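Local structure of glycosyl hydrolases family 2, sugar binding domain protein (Bacteroides uniformis str. 3978 T3 ii, 6D1P) at residues E36-D41 with T60-Q65; K354-N359 with S615-K620; D441-F446 with E469-I474; C749-F754 with S798-I803. The protein is a gut bacterial beta-glucuronidase of glycosyl hydrolase family 2, which probably cleaves the O-glycosidic bond of glucuronide sugars. All coordinates share one frame; numbering follows the deposited sequence.

Four contacts sample three parts of this multidomain chain. Contact 1 joins the edge of strand 35-38 to the loop that runs into strand 65-67, in the N-terminal, jelly-roll-like sugar binding domain. Contacts 2 and 3 both belong to the TIM barrel, with centres about 36 Å apart; along the chain contact 3 is nested inside the loop that contact 2 closes, from helix 343-356 to helix 609-617. Contact 4 comes last, in a C-terminal antiparallel sheet, its centre about 36 Å from that of contact 1. Contacts 1 and 2 lie on opposite sides of the chain's centre. None touches another; the nearest atoms of any two are about 19 Å or more apart.

Contact 1. Residues E36-D41 with T60-Q65; sequences EFIRQD and TVPLWQ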
loop_
_atom_site.group_PDB
_atom_site.type_symbol
_atom_site.label_atom_id
_atom_site.label_comp_id
_atom_site.label_asym_id
_atom_site.label_seq_id
_atom_site.Cartn_x
_atom_site.Cartn_y
_atom_site.Cartn_z
ATOM N N GLU A 36 11.346 11.848 8.957
ATOM C CA GLU A 36 11.224 10.901 7.869
ATOM C C GLU A 36 10.114 9.911 8.195
ATOM O O GLU A 36 9.902 9.547 9.357
ATOM C CB GLU A 36 12.537 10.171 7.627
ATOM C CG GLU A 36 13.577 11.019 6.926
ATOM C CD GLU A 36 14.853 10.236 6.601
ATOM O OE1 GLU A 36 15.315 9.453 7.455
ATOM O OE2 GLU A 36 15.381 10.396 5.475
ATOM N N PHE A 37 9.414 9.472 7.154
ATOM C CA PHE A 37 8.285 8.575 7.333
ATOM C C PHE A 37 8.295 7.501 6.248
ATOM O O PHE A 37 8.658 7.780 5.105
ATOM C CB PHE A 37 6.966 9.362 7.312
ATOM C CG PHE A 37 5.787 8.515 7.022
ATOM C CD1 PHE A 37 5.246 7.703 8.014
ATOM C CD2 PHE A 37 5.244 8.484 5.747
ATOM C CE1 PHE A 37 4.176 6.869 7.740
ATOM C CE2 PHE A 37 4.164 7.666 5.468
ATOM C CZ PHE A 37 3.624 6.860 6.470
ATOM N N ILE A 38 7.901 6.273 6.602
ATOM C CA ILE A 38 7.711 5.212 5.614
ATOM C C ILE A 38 6.460 4.433 5.988
ATOM O O ILE A 38 6.234 4.145 7.164
ATOM C CB ILE A 38 8.949 4.279 5.500
ATOM C CG1 ILE A 38 8.801 3.338 4.318
ATOM C CG2 ILE A 38 9.161 3.432 6.744
ATOM C CD1 ILE A 38 10.053 2.519 4.061
ATOM N N ARG A 39 5.653 4.079 4.995
ATOM C CA ARG A 39 4.356 3.453 5.262
ATOM C C ARG A 39 4.432 1.918 5.209
ATOM O O ARG A 39 3.796 1.243 4.399
ATOM C CB ARG A 39 3.306 3.992 4.300
ATOM C CG ARG A 39 1.915 3.625 4.751
ATOM C CD ARG A 39 0.878 4.352 3.977
ATOM N NE ARG A 39 0.533 3.656 2.737
ATOM C CZ ARG A 39 -0.508 4.009 1.984
ATOM N NH1 ARG A 39 -1.297 5.036 2.367
ATOM N NH2 ARG A 39 -0.778 3.337 0.870
ATOM N N GLN A 40 5.206 1.372 6.138
ATOM C CA GLN A 40 5.362 -0.069 6.289
ATOM C C GLN A 40 6.128 -0.316 7.574
ATOM O O GLN A 40 6.691 0.604 8.172
ATOM C CB GLN A 40 6.083 -0.708 5.108
ATOM C CG GLN A 40 7.523 -0.236 4.921
ATOM C CD GLN A 40 8.212 -0.995 3.796
ATOM O OE1 GLN A 40 8.084 -0.644 2.624
ATOM N NE2 GLN A 40 8.912 -2.054 4.146
ATOM N N ASP A 41 6.098 -1.562 8.016
ATOM C CA ASP A 41 6.884 -1.948 9.166
ATOM C C ASP A 41 8.326 -2.107 8.722
ATOM O O ASP A 41 8.604 -2.371 7.550
ATOM C CB ASP A 41 6.368 -3.258 9.758
ATOM C CG ASP A 41 6.550 -3.345 11.280
ATOM O OD1 ASP A 41 6.934 -2.346 11.932
ATOM O OD2 ASP A 41 6.308 -4.438 11.832
ATOM N N THR A 60 20.266 1.184 1.791
ATOM C CA THR A 60 19.735 2.401 1.164
ATOM C C THR A 60 18.256 2.276 0.820
ATOM O O THR A 60 17.608 3.291 0.547
ATOM C CB THR A 60 20.527 2.725 -0.118
ATOM O OG1 THR A 60 21.920 2.757 0.184
ATOM C CG2 THR A 60 20.133 4.086 -0.710
ATOM N N VAL A 61 17.722 1.062 0.798
ATOM C CA VAL A 61 16.298 0.831 0.576
ATOM C C VAL A 61 15.755 0.086 1.789
ATOM O O VAL A 61 16.509 -0.584 2.516
ATOM C CB VAL A 61 16.041 0.066 -0.745
ATOM C CG1 VAL A 61 16.707 0.788 -1.915
ATOM C CG2 VAL A 61 16.506 -1.372 -0.645
ATOM N N PRO A 62 14.437 0.189 2.053
ATOM C CA PRO A 62 13.439 0.982 1.320
ATOM C C PRO A 62 13.625 2.491 1.481
ATOM O O PRO A 62 14.337 2.927 2.393
ATOM C CB PRO A 62 12.106 0.524 1.938
ATOM C CG PRO A 62 12.479 -0.038 3.289
ATOM C CD PRO A 62 13.826 -0.633 3.115
ATOM N N LEU A 63 12.994 3.264 0.595
ATOM C CA LEU A 63 13.117 4.712 0.587
ATOM C C LEU A 63 12.112 5.318 1.550
ATOM O O LEU A 63 10.971 4.849 1.636
ATOM C CB LEU A 63 12.872 5.262 -0.815
ATOM C CG LEU A 63 13.684 4.656 -1.959
ATOM C CD1 LEU A 63 13.421 5.378 -3.272
ATOM C CD2 LEU A 63 15.168 4.681 -1.615
ATOM N N TRP A 64 12.534 6.367 2.260
ATOM C CA TRP A 64 11.682 7.112 3.177
ATOM C C TRP A 64 11.302 8.469 2.587
ATOM O O TRP A 64 11.947 8.997 1.675
ATOM C CB TRP A 64 12.368 7.338 4.530
ATOM C CG TRP A 64 12.670 6.098 5.323
ATOM C CD1 TRP A 64 13.441 5.025 4.928
ATOM C CD2 TRP A 64 12.257 5.819 6.672
ATOM N NE1 TRP A 64 13.504 4.093 5.940
ATOM C CE2 TRP A 64 12.790 4.555 7.019
ATOM C CE3 TRP A 64 11.479 6.505 7.609
ATOM C CZ2 TRP A 64 12.579 3.973 8.273
ATOM C CZ3 TRP A 64 11.266 5.924 8.853
ATOM C CH2 TRP A 64 11.813 4.664 9.172
ATOM N N GLN A 65 10.248 9.046 3.144
ATOM C CA GLN A 65 9.745 10.339 2.712
ATOM C C GLN A 65 10.173 11.389 3.714
ATOM O O GLN A 65 10.191 11.127 4.920
ATOM C CB GLN A 65 8.218 10.340 2.613
ATOM C CG GLN A 65 7.636 9.243 1.744
ATOM C CD GLN A 65 6.161 9.025 2.016
ATOM O OE1 GLN A 65 5.413 9.978 2.236
ATOM N NE2 GLN A 65 5.739 7.761 2.024
HETATM O O HOH W 1 14.193 10.456 3.026
#
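Ile38 lays its CG2 methyl over one face of the Trp64 indole, 3.6 Å from the centroid of the six-membered ring and only 4° off the ring normal, a CH-pi contact. Its other branch reaches away from the ring: CG1 stands anti to the backbone N (chi1 -171°), which carries CD1 to 3.6 Å from CB of Pro62, whose preceding peptide bond is cis. At the indole's edge, CE3 abuts the Glu36 and Phe37 backbone. Gln65 runs alongside Phe37, its amide turned nearly perpendicular to the phenyl ring, with OE1 in the plane at the ring's edge.

Two backbone hydrogen bonds position these groups: Phe37 N to Gln65 O at 2.9 Å and Gln65 N to Phe37 O at 2.8 Å mark an antiparallel hydrogen-bonded pair. A water donates to both Glu36 OE2 and Trp64 O, while Glu36 OE1 forms a salt bridge with Arg93, whose side chain also makes a cation-pi contact with Trp64. Asn84 of the second subunit bonds to Leu63 O, which brings the dimer interface up to this edge. Within the sugar binding domain, strand 65-67 is one of the two outermost strands of a six-stranded antiparallel sheet, and strand 35-38 lies between it and strand 89-96.

Contact 2. Residues K354-N359 with S615-K620; sequences KEMGAN and SYWSSK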
loop_
_atom_site.group_PDB
_atom_site.type_symbol
_atom_site.label_atom_id
_atom_site.label_comp_id
_atom_site.label_asym_id
_atom_site.label_seq_id
_atom_site.Cartn_x
_atom_site.Cartn_y
_atom_site.Cartn_z
ATOM N N LYS A 354 -18.991 29.039 14.073
ATOM C CA LYS A 354 -19.504 30.129 14.897
ATOM C C LYS A 354 -20.272 31.148 14.059
ATOM O O LYS A 354 -21.380 31.550 14.421
ATOM C CB LYS A 354 -18.354 30.805 15.641
ATOM C CG LYS A 354 -18.812 31.973 16.505
ATOM C CD LYS A 354 -19.582 31.492 17.722
ATOM C CE LYS A 354 -20.123 32.673 18.535
ATOM N NZ LYS A 354 -20.563 32.210 19.884
ATOM N N GLU A 355 -19.718 31.529 12.903
ATOM C CA GLU A 355 -20.379 32.478 12.011
ATOM C C GLU A 355 -21.659 31.931 11.407
ATOM O O GLU A 355 -22.459 32.718 10.892
ATOM C CB GLU A 355 -19.431 32.880 10.884
ATOM C CG GLU A 355 -18.303 33.719 11.392
ATOM C CD GLU A 355 -17.174 33.856 10.403
ATOM O OE1 GLU A 355 -17.374 33.501 9.215
ATOM O OE2 GLU A 355 -16.080 34.305 10.831
ATOM N N MET A 356 -21.832 30.606 11.390
ATOM C CA MET A 356 -23.084 30.033 10.920
ATOM C C MET A 356 -24.190 30.220 11.957
ATOM O O MET A 356 -25.374 30.125 11.622
ATOM C CB MET A 356 -22.891 28.548 10.595
ATOM C CG MET A 356 -24.059 27.889 9.854
ATOM S SD MET A 356 -23.844 26.079 9.679
ATOM C CE MET A 356 -23.500 25.648 11.385
ATOM N N GLY A 357 -23.832 30.523 13.198
ATOM C CA GLY A 357 -24.814 30.772 14.222
ATOM C C GLY A 357 -25.080 29.605 15.129
ATOM O O GLY A 357 -25.995 29.691 15.952
ATOM N N ALA A 358 -24.326 28.512 14.986
ATOM C CA ALA A 358 -24.372 27.412 15.933
ATOM C C ALA A 358 -23.900 27.876 17.296
ATOM O O ALA A 358 -23.096 28.796 17.417
ATOM C CB ALA A 358 -23.485 26.246 15.465
ATOM N N ASN A 359 -24.400 27.215 18.336
ATOM C CA ASN A 359 -23.896 27.448 19.681
ATOM C C ASN A 359 -23.486 26.150 20.362
ATOM O O ASN A 359 -23.147 26.169 21.547
ATOM C CB ASN A 359 -24.927 28.213 20.542
ATOM C CG ASN A 359 -26.269 27.475 20.698
ATOM O OD1 ASN A 359 -26.396 26.279 20.419
ATOM N ND2 ASN A 359 -27.279 28.203 21.171
ATOM N N SER A 615 -29.115 31.928 8.002
ATOM C CA SER A 615 -30.247 32.836 7.991
ATOM C C SER A 615 -31.155 32.629 9.198
ATOM O O SER A 615 -31.855 33.565 9.592
ATOM C CB SER A 615 -31.042 32.662 6.703
ATOM O OG SER A 615 -31.687 31.413 6.684
ATOM N N TYR A 616 -31.146 31.434 9.797
ATOM C CA TYR A 616 -31.974 31.142 10.965
ATOM C C TYR A 616 -31.246 31.370 12.278
ATOM O O TYR A 616 -31.879 31.691 13.285
ATOM C CB TYR A 616 -32.450 29.689 10.928
ATOM C CG TYR A 616 -33.749 29.412 10.202
ATOM C CD1 TYR A 616 -34.964 29.483 10.872
ATOM C CD2 TYR A 616 -33.760 29.030 8.866
ATOM C CE1 TYR A 616 -36.163 29.209 10.225
ATOM C CE2 TYR A 616 -34.957 28.751 8.207
ATOM C CZ TYR A 616 -36.158 28.841 8.901
ATOM O OH TYR A 616 -37.362 28.560 8.281
ATOM N N TRP A 617 -29.928 31.224 12.293
ATOM C CA TRP A 617 -29.199 31.150 13.550
ATOM C C TRP A 617 -28.305 32.340 13.812
ATOM O O TRP A 617 -28.053 32.665 14.976
ATOM C CB TRP A 617 -28.332 29.877 13.592
ATOM C CG TRP A 617 -29.098 28.613 13.797
ATOM C CD1 TRP A 617 -30.455 28.482 13.967
ATOM C CD2 TRP A 617 -28.553 27.291 13.890
ATOM N NE1 TRP A 617 -30.784 27.155 14.153
ATOM C CE2 TRP A 617 -29.637 26.404 14.111
ATOM C CE3 TRP A 617 -27.255 26.768 13.812
ATOM C CZ2 TRP A 617 -29.459 25.024 14.239
ATOM C CZ3 TRP A 617 -27.081 25.377 13.942
ATOM C CH2 TRP A 617 -28.177 24.533 14.154
ATOM N N SER A 618 -27.779 32.958 12.765
ATOM C CA SER A 618 -26.822 34.037 12.937
ATOM C C SER A 618 -27.539 35.327 13.313
ATOM O O SER A 618 -28.612 35.632 12.780
ATOM C CB SER A 618 -26.024 34.251 11.655
ATOM O OG SER A 618 -25.023 35.220 11.869
ATOM N N SER A 619 -26.935 36.082 14.235
ATOM C CA SER A 619 -27.402 37.431 14.534
ATOM C C SER A 619 -26.850 38.472 13.566
ATOM O O SER A 619 -27.337 39.606 13.553
ATOM C CB SER A 619 -27.049 37.804 15.980
ATOM O OG SER A 619 -25.758 37.339 16.350
ATOM N N LYS A 620 -25.884 38.112 12.731
ATOM C CA LYS A 620 -25.244 39.074 11.849
ATOM C C LYS A 620 -26.010 39.173 10.535
ATOM O O LYS A 620 -26.194 38.149 9.857
ATOM C CB LYS A 620 -23.802 38.688 11.569
ATOM C CG LYS A 620 -23.048 39.808 10.903
ATOM C CD LYS A 620 -21.907 39.363 10.024
ATOM C CE LYS A 620 -21.185 40.603 9.512
ATOM N NZ LYS A 620 -20.146 40.264 8.541
HETATM O O HOH W 2 -22.425 35.710 11.120
#
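Gly357 and Ser618 bring the ends of two TIM barrel helices, 343-356 and 609-617, within 4.0 Å of each other at their CA atoms. The first helix closes in a Schellman motif: Gly357 takes a positive phi of 99° and, having no side chain, presents its CA directly to Trp617 C and Ser618 N. The two segments thus meet backbone to backbone at this glycine.

Van der Waals contact centres on Trp617. Its CB rests 3.3 Å from Gly357 O, and with CG anti to its own carbonyl carbon (chi1 -74°) the six-membered part of the indole reaches the start of the next loop. There CE3 meets Ala358 N and CA. The apolar contacts are made by CZ3, which lies 4.0 Å from Ala358 CB and is approached more loosely by the Met356 CE methyl. Arg326 adds a cation-pi contact to the indole and also bonds to Gly357 O, fastening both sides of the junction.

Polar contact runs through water, since no direct hydrogen bond joins the segments. Glu355 O accepts from a water that also bonds to Ser618 OG. That hydroxyl closes an ST turn by accepting from Lys620 N at 3.1 Å.

Contact 3. Residues D441-F446 with E469-I474; sequences DSIRAF and EFCKDI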
loop_
_atom_site.group_PDB
_atom_site.type_symbol
_atom_site.label_atom_id
_atom_site.label_comp_id
_atom_site.label_asym_id
_atom_site.label_seq_id
_atom_site.Cartn_x
_atom_site.Cartn_y
_atom_site.Cartn_z
ATOM N N ASP A 441 -27.357 -7.697 27.536
ATOM C CA ASP A 441 -27.233 -7.544 28.979
ATOM C C ASP A 441 -25.804 -7.216 29.381
ATOM O O ASP A 441 -25.584 -6.411 30.295
ATOM C CB ASP A 441 -27.744 -8.799 29.705
ATOM C CG ASP A 441 -27.080 -10.101 29.223
ATOM O OD1 ASP A 441 -26.053 -10.063 28.488
ATOM O OD2 ASP A 441 -27.602 -11.182 29.594
ATOM N N SER A 442 -24.822 -7.816 28.698
ATOM C CA SER A 442 -23.428 -7.459 28.928
ATOM C C SER A 442 -23.151 -6.024 28.507
ATOM O O SER A 442 -22.348 -5.331 29.133
ATOM C CB SER A 442 -22.504 -8.414 28.169
ATOM O OG SER A 442 -22.823 -9.751 28.465
ATOM N N ILE A 443 -23.784 -5.571 27.430
ATOM C CA ILE A 443 -23.602 -4.192 26.996
ATOM C C ILE A 443 -24.223 -3.236 28.010
ATOM O O ILE A 443 -23.593 -2.254 28.427
ATOM C CB ILE A 443 -24.178 -3.998 25.580
ATOM C CG1 ILE A 443 -23.345 -4.775 24.565
ATOM C CG2 ILE A 443 -24.194 -2.526 25.201
ATOM C CD1 ILE A 443 -23.974 -4.864 23.201
ATOM N N ARG A 444 -25.458 -3.523 28.439
ATOM C CA ARG A 444 -26.057 -2.777 29.542
ATOM C C ARG A 444 -25.105 -2.703 30.730
ATOM O O ARG A 444 -24.838 -1.617 31.263
ATOM C CB ARG A 444 -27.380 -3.426 29.973
ATOM C CG ARG A 444 -28.631 -2.698 29.542
ATOM C CD ARG A 444 -29.872 -3.246 30.246
ATOM N NE ARG A 444 -30.147 -2.621 31.542
ATOM C CZ ARG A 444 -30.669 -1.402 31.691
ATOM N NH1 ARG A 444 -30.951 -0.658 30.625
ATOM N NH2 ARG A 444 -30.912 -0.918 32.901
ATOM N N ALA A 445 -24.572 -3.855 31.146
ATOM C CA ALA A 445 -23.734 -3.898 32.338
ATOM C C ALA A 445 -22.518 -2.998 32.184
ATOM O O ALA A 445 -22.171 -2.243 33.091
ATOM C CB ALA A 445 -23.307 -5.338 32.624
ATOM N N PHE A 446 -21.842 -3.076 31.036
ATOM C CA PHE A 446 -20.663 -2.241 30.839
ATOM C C PHE A 446 -21.049 -0.780 30.627
ATOM O O PHE A 446 -20.350 0.125 31.095
ATOM C CB PHE A 446 -19.839 -2.770 29.667
ATOM C CG PHE A 446 -18.532 -2.057 29.480
ATOM C CD1 PHE A 446 -17.572 -2.074 30.477
ATOM C CD2 PHE A 446 -18.266 -1.363 28.309
ATOM C CE1 PHE A 446 -16.373 -1.407 30.313
ATOM C CE2 PHE A 446 -17.070 -0.701 28.134
ATOM C CZ PHE A 446 -16.123 -0.716 29.140
ATOM N N GLU A 469 -31.459 1.749 22.458
ATOM C CA GLU A 469 -32.712 1.843 23.202
ATOM C C GLU A 469 -32.671 1.021 24.483
ATOM O O GLU A 469 -33.209 1.453 25.507
ATOM C CB GLU A 469 -33.892 1.421 22.331
ATOM C CG GLU A 469 -34.187 2.387 21.192
ATOM C CD GLU A 469 -34.465 3.840 21.645
ATOM O OE1 GLU A 469 -33.788 4.762 21.122
ATOM O OE2 GLU A 469 -35.369 4.055 22.499
ATOM N N PHE A 470 -32.005 -0.147 24.463
ATOM C CA PHE A 470 -31.967 -0.993 25.655
ATOM C C PHE A 470 -30.975 -0.512 26.708
ATOM O O PHE A 470 -30.816 -1.176 27.740
ATOM C CB PHE A 470 -31.674 -2.457 25.279
ATOM C CG PHE A 470 -30.322 -2.700 24.639
ATOM C CD1 PHE A 470 -30.211 -2.886 23.270
ATOM C CD2 PHE A 470 -29.177 -2.802 25.407
ATOM C CE1 PHE A 470 -28.974 -3.132 22.668
ATOM C CE2 PHE A 470 -27.938 -3.054 24.810
ATOM C CZ PHE A 470 -27.843 -3.205 23.439
ATOM N N CYS A 471 -30.293 0.601 26.474
ATOM C CA CYS A 471 -29.483 1.249 27.494
ATOM C C CYS A 471 -29.955 2.657 27.823
ATOM O O CYS A 471 -29.328 3.308 28.662
ATOM C CB CYS A 471 -28.011 1.330 27.058
ATOM S SG CYS A 471 -27.102 -0.222 27.015
ATOM N N LYS A 472 -31.019 3.150 27.170
ATOM C CA LYS A 472 -31.349 4.585 27.202
ATOM C C LYS A 472 -31.615 5.107 28.621
ATOM O O LYS A 472 -31.379 6.287 28.895
ATOM C CB LYS A 472 -32.567 4.865 26.313
ATOM C CG LYS A 472 -33.899 4.423 26.959
ATOM C CD LYS A 472 -35.041 4.319 25.953
ATOM C CE LYS A 472 -35.537 5.679 25.503
ATOM N NZ LYS A 472 -36.986 5.643 25.155
ATOM N N ASP A 473 -32.077 4.244 29.533
ATOM C CA ASP A 473 -32.420 4.627 30.904
ATOM C C ASP A 473 -31.197 4.837 31.787
ATOM O O ASP A 473 -31.349 5.340 32.908
ATOM C CB ASP A 473 -33.300 3.550 31.552
ATOM C CG ASP A 473 -32.651 2.156 31.497
ATOM O OD1 ASP A 473 -32.392 1.665 30.367
ATOM O OD2 ASP A 473 -32.369 1.558 32.567
ATOM N N ILE A 474 -30.006 4.449 31.323
ATOM C CA ILE A 474 -28.836 4.426 32.194
ATOM C C ILE A 474 -28.237 5.815 32.344
ATOM O O ILE A 474 -27.877 6.223 33.451
ATOM C CB ILE A 474 -27.797 3.419 31.664
ATOM C CG1 ILE A 474 -28.204 1.986 31.984
ATOM C CG2 ILE A 474 -26.417 3.693 32.265
ATOM C CD1 ILE A 474 -27.422 0.942 31.173
#
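Arg444 stretches from helix 440-457 to the loop 469-474, and most of its side chain beyond CB finds a partner. Beside its CB, the Arg444 CA lies 3.7 Å from Cys471 SG. CG comes next, 3.2 Å from Phe470 O and also near the same sulfur, while CD passes the same carbonyl oxygen and NE lies only loosely near it. The chain bends at chi3 (87°), turning the guanidinium back toward the loop. NH1 carries two bonds, to Phe470 O at 2.9 Å and to Asp473 OD1 at 2.7 Å, both close to the guanidinium plane. NH2 takes Asp473 OD2 at 2.9 Å.

The grip on Asp473 is a bidentate, end-on salt bridge: each carboxylate oxygen offers its syn lone pair, and the two planes lie only 3° apart. Such pairing fixes the rotation of both groups and probably favours their charged forms. Ile474 CD1 covers one guanidinium face toward its rim. One residue earlier in the helix, Ile443 CG2 packs against the edge of the Phe470 ring, 3.8 Å from CE2.

The salt bridge ties the loop between parallel strands 462-466 and 477-479 to the helix before them, all three elements belonging to the alternating beta/alpha TIM barrel.

Contact 4. Residues C749-F754 with S798-I803; sequences CQFIEF and SDSKRI
Strands 751-756 and 793-799 run antiparallel here, with Glu753 and Ser798 as a hydrogen-bonded pair and Ile752 opposite Asp799 as a non-hydrogen-bonded one. Glu753 N donates to Ser798 O at 2.7 Å, and Ser798 N to Glu753 O at 2.9 Å. A third bond, Ser800 N to Phe751 O at 3.2 Å, comes from 50° above the carbonyl plane, where the second segment begins to turn away. Between these bonds, Ile752 CA points its hydrogen at Ser798 O, and a water donates to Phe751 O.

The departure is a type I beta turn from Asp799 to Arg802, which leads from the strand toward its neighbour 807-811. Asp799 braces it with its carboxylate: OD2 accepts from Ile803 N through its syn lone pair, and OD1 accepts from Leu804 N. These strands form the middle of a four-stranded antiparallel sheet whose outermost members are 774-776 and 807-811.

Side chains meet chiefly at Ser800. Its OG, anti to the carbonyl carbon (chi1 -53°), lies 3.2 Å from Phe751 CB and 3.1 Å from Glu753 CG, and donates a weak bond to Glu753 OE2. That oxygen has its stronger partner in Arg774, a salt bridge to the neighbouring strand. Ser798 OG bonds to Thr806 OG1 and to a second water, and this water donates to Glu753 O at 3.1 Å.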
loop_
_atom_site.group_PDB
_atom_site.type_symbol
_atom_site.label_atom_id
_atom_site.label_comp_id
_atom_site.label_asym_id
_atom_site.label_seq_id
_atom_site.Cartn_x
_atom_site.Cartn_y
_atom_site.Cartn_z
ATOM N N CYS A 749 -26.773 12.075 -13.839
ATOM C CA CYS A 749 -25.988 11.769 -12.645
ATOM C C CYS A 749 -24.847 10.767 -12.871
ATOM O O CYS A 749 -24.206 10.361 -11.890
ATOM C CB CYS A 749 -26.902 11.218 -11.535
ATOM S SG CYS A 749 -28.273 12.305 -11.081
ATOM N N GLN A 750 -24.597 10.332 -14.111
ATOM C CA GLN A 750 -23.518 9.379 -14.394
ATOM C C GLN A 750 -22.225 9.778 -13.699
ATOM O O GLN A 750 -21.839 10.955 -13.683
ATOM C CB GLN A 750 -23.233 9.291 -15.902
ATOM C CG GLN A 750 -24.281 8.584 -16.757
ATOM C CD GLN A 750 -25.521 9.435 -17.021
ATOM O OE1 GLN A 750 -25.623 10.593 -16.571
ATOM N NE2 GLN A 750 -26.480 8.855 -17.735
ATOM N N PHE A 751 -21.556 8.782 -13.136
ATOM C CA PHE A 751 -20.149 8.924 -12.783
ATOM C C PHE A 751 -19.330 9.306 -14.007
ATOM O O PHE A 751 -19.498 8.745 -15.096
ATOM C CB PHE A 751 -19.601 7.623 -12.185
ATOM C CG PHE A 751 -19.817 7.509 -10.713
ATOM C CD1 PHE A 751 -19.127 8.337 -9.839
ATOM C CD2 PHE A 751 -20.728 6.594 -10.193
ATOM C CE1 PHE A 751 -19.335 8.257 -8.454
ATOM C CE2 PHE A 751 -20.922 6.491 -8.834
ATOM C CZ PHE A 751 -20.228 7.329 -7.954
ATOM N N ILE A 752 -18.433 10.265 -13.814
ATOM C CA ILE A 752 -17.494 10.694 -14.837
ATOM C C ILE A 752 -16.095 10.584 -14.248
ATOM O O ILE A 752 -15.896 10.876 -13.065
ATOM C CB ILE A 752 -17.808 12.129 -15.315
ATOM C CG1 ILE A 752 -19.114 12.140 -16.098
ATOM C CG2 ILE A 752 -16.739 12.635 -16.242
ATOM C CD1 ILE A 752 -19.743 13.512 -16.153
ATOM N N GLU A 753 -15.141 10.133 -15.071
ATOM C CA GLU A 753 -13.755 9.908 -14.673
ATOM C C GLU A 753 -12.787 10.748 -15.495
ATOM O O GLU A 753 -12.911 10.840 -16.713
ATOM C CB GLU A 753 -13.364 8.451 -14.844
ATOM C CG GLU A 753 -14.187 7.527 -14.007
ATOM C CD GLU A 753 -13.814 6.092 -14.249
ATOM O OE1 GLU A 753 -13.085 5.847 -15.226
ATOM O OE2 GLU A 753 -14.245 5.222 -13.469
ATOM N N PHE A 754 -11.787 11.304 -14.832
ATOM C CA PHE A 754 -10.783 12.113 -15.488
ATOM C C PHE A 754 -9.442 11.386 -15.546
ATOM O O PHE A 754 -9.088 10.609 -14.658
ATOM C CB PHE A 754 -10.620 13.448 -14.772
ATOM C CG PHE A 754 -11.836 14.307 -14.813
ATOM C CD1 PHE A 754 -12.634 14.448 -13.683
ATOM C CD2 PHE A 754 -12.189 14.982 -15.980
ATOM C CE1 PHE A 754 -13.766 15.271 -13.703
ATOM C CE2 PHE A 754 -13.324 15.804 -16.018
ATOM C CZ PHE A 754 -14.111 15.951 -14.872
ATOM N N SER A 798 -14.324 10.412 -19.227
ATOM C CA SER A 798 -15.139 9.279 -19.635
ATOM C C SER A 798 -16.273 9.066 -18.643
ATOM O O SER A 798 -16.171 9.432 -17.469
ATOM C CB SER A 798 -14.302 8.002 -19.717
ATOM O OG SER A 798 -13.010 8.303 -20.210
ATOM N N ASP A 799 -17.363 8.477 -19.128
ATOM C CA ASP A 799 -18.347 7.897 -18.230
ATOM C C ASP A 799 -17.799 6.573 -17.719
ATOM O O ASP A 799 -17.269 5.764 -18.491
ATOM C CB ASP A 799 -19.696 7.693 -18.922
ATOM C CG ASP A 799 -19.645 6.641 -19.997
ATOM O OD1 ASP A 799 -18.908 6.830 -20.991
ATOM O OD2 ASP A 799 -20.332 5.614 -19.836
ATOM N N SER A 800 -17.893 6.366 -16.408
ATOM C CA SER A 800 -17.299 5.170 -15.821
ATOM C C SER A 800 -17.836 3.900 -16.468
ATOM O O SER A 800 -17.118 2.899 -16.552
ATOM C CB SER A 800 -17.544 5.169 -14.315
ATOM O OG SER A 800 -17.094 6.406 -13.786
ATOM N N LYS A 801 -19.077 3.932 -16.954
ATOM C CA LYS A 801 -19.666 2.781 -17.623
ATOM C C LYS A 801 -19.142 2.582 -19.042
ATOM O O LYS A 801 -19.456 1.557 -19.652
ATOM C CB LYS A 801 -21.188 2.924 -17.635
ATOM C CG LYS A 801 -21.797 2.870 -16.239
ATOM C CD LYS A 801 -23.308 2.809 -16.264
ATOM C CE LYS A 801 -23.843 2.091 -15.023
ATOM N NZ LYS A 801 -25.335 2.161 -14.932
ATOM N N ARG A 802 -18.382 3.535 -19.585
ATOM C CA ARG A 802 -17.714 3.384 -20.882
ATOM C C ARG A 802 -18.691 3.243 -22.045
ATOM O O ARG A 802 -18.343 2.678 -23.085
ATOM C CB ARG A 802 -16.749 2.191 -20.880
ATOM C CG ARG A 802 -15.529 2.392 -20.024
ATOM C CD ARG A 802 -14.875 3.744 -20.303
ATOM N NE ARG A 802 -13.630 3.892 -19.547
ATOM C CZ ARG A 802 -12.455 4.238 -20.075
ATOM N NH1 ARG A 802 -12.350 4.513 -21.380
ATOM N NH2 ARG A 802 -11.385 4.336 -19.288
ATOM N N ILE A 803 -19.915 3.741 -21.898
ATOM C CA ILE A 803 -20.839 3.723 -23.024
ATOM C C ILE A 803 -20.657 4.945 -23.925
ATOM O O ILE A 803 -20.887 4.858 -25.132
ATOM C CB ILE A 803 -22.300 3.593 -22.546
ATOM C CG1 ILE A 803 -22.661 4.714 -21.563
ATOM C CG2 ILE A 803 -22.527 2.211 -21.944
ATOM C CD1 ILE A 803 -24.094 4.650 -21.019
HETATM O O HOH W 3 -21.263 6.314 -15.989
HETATM O O HOH W 4 -10.936 9.449 -18.598
#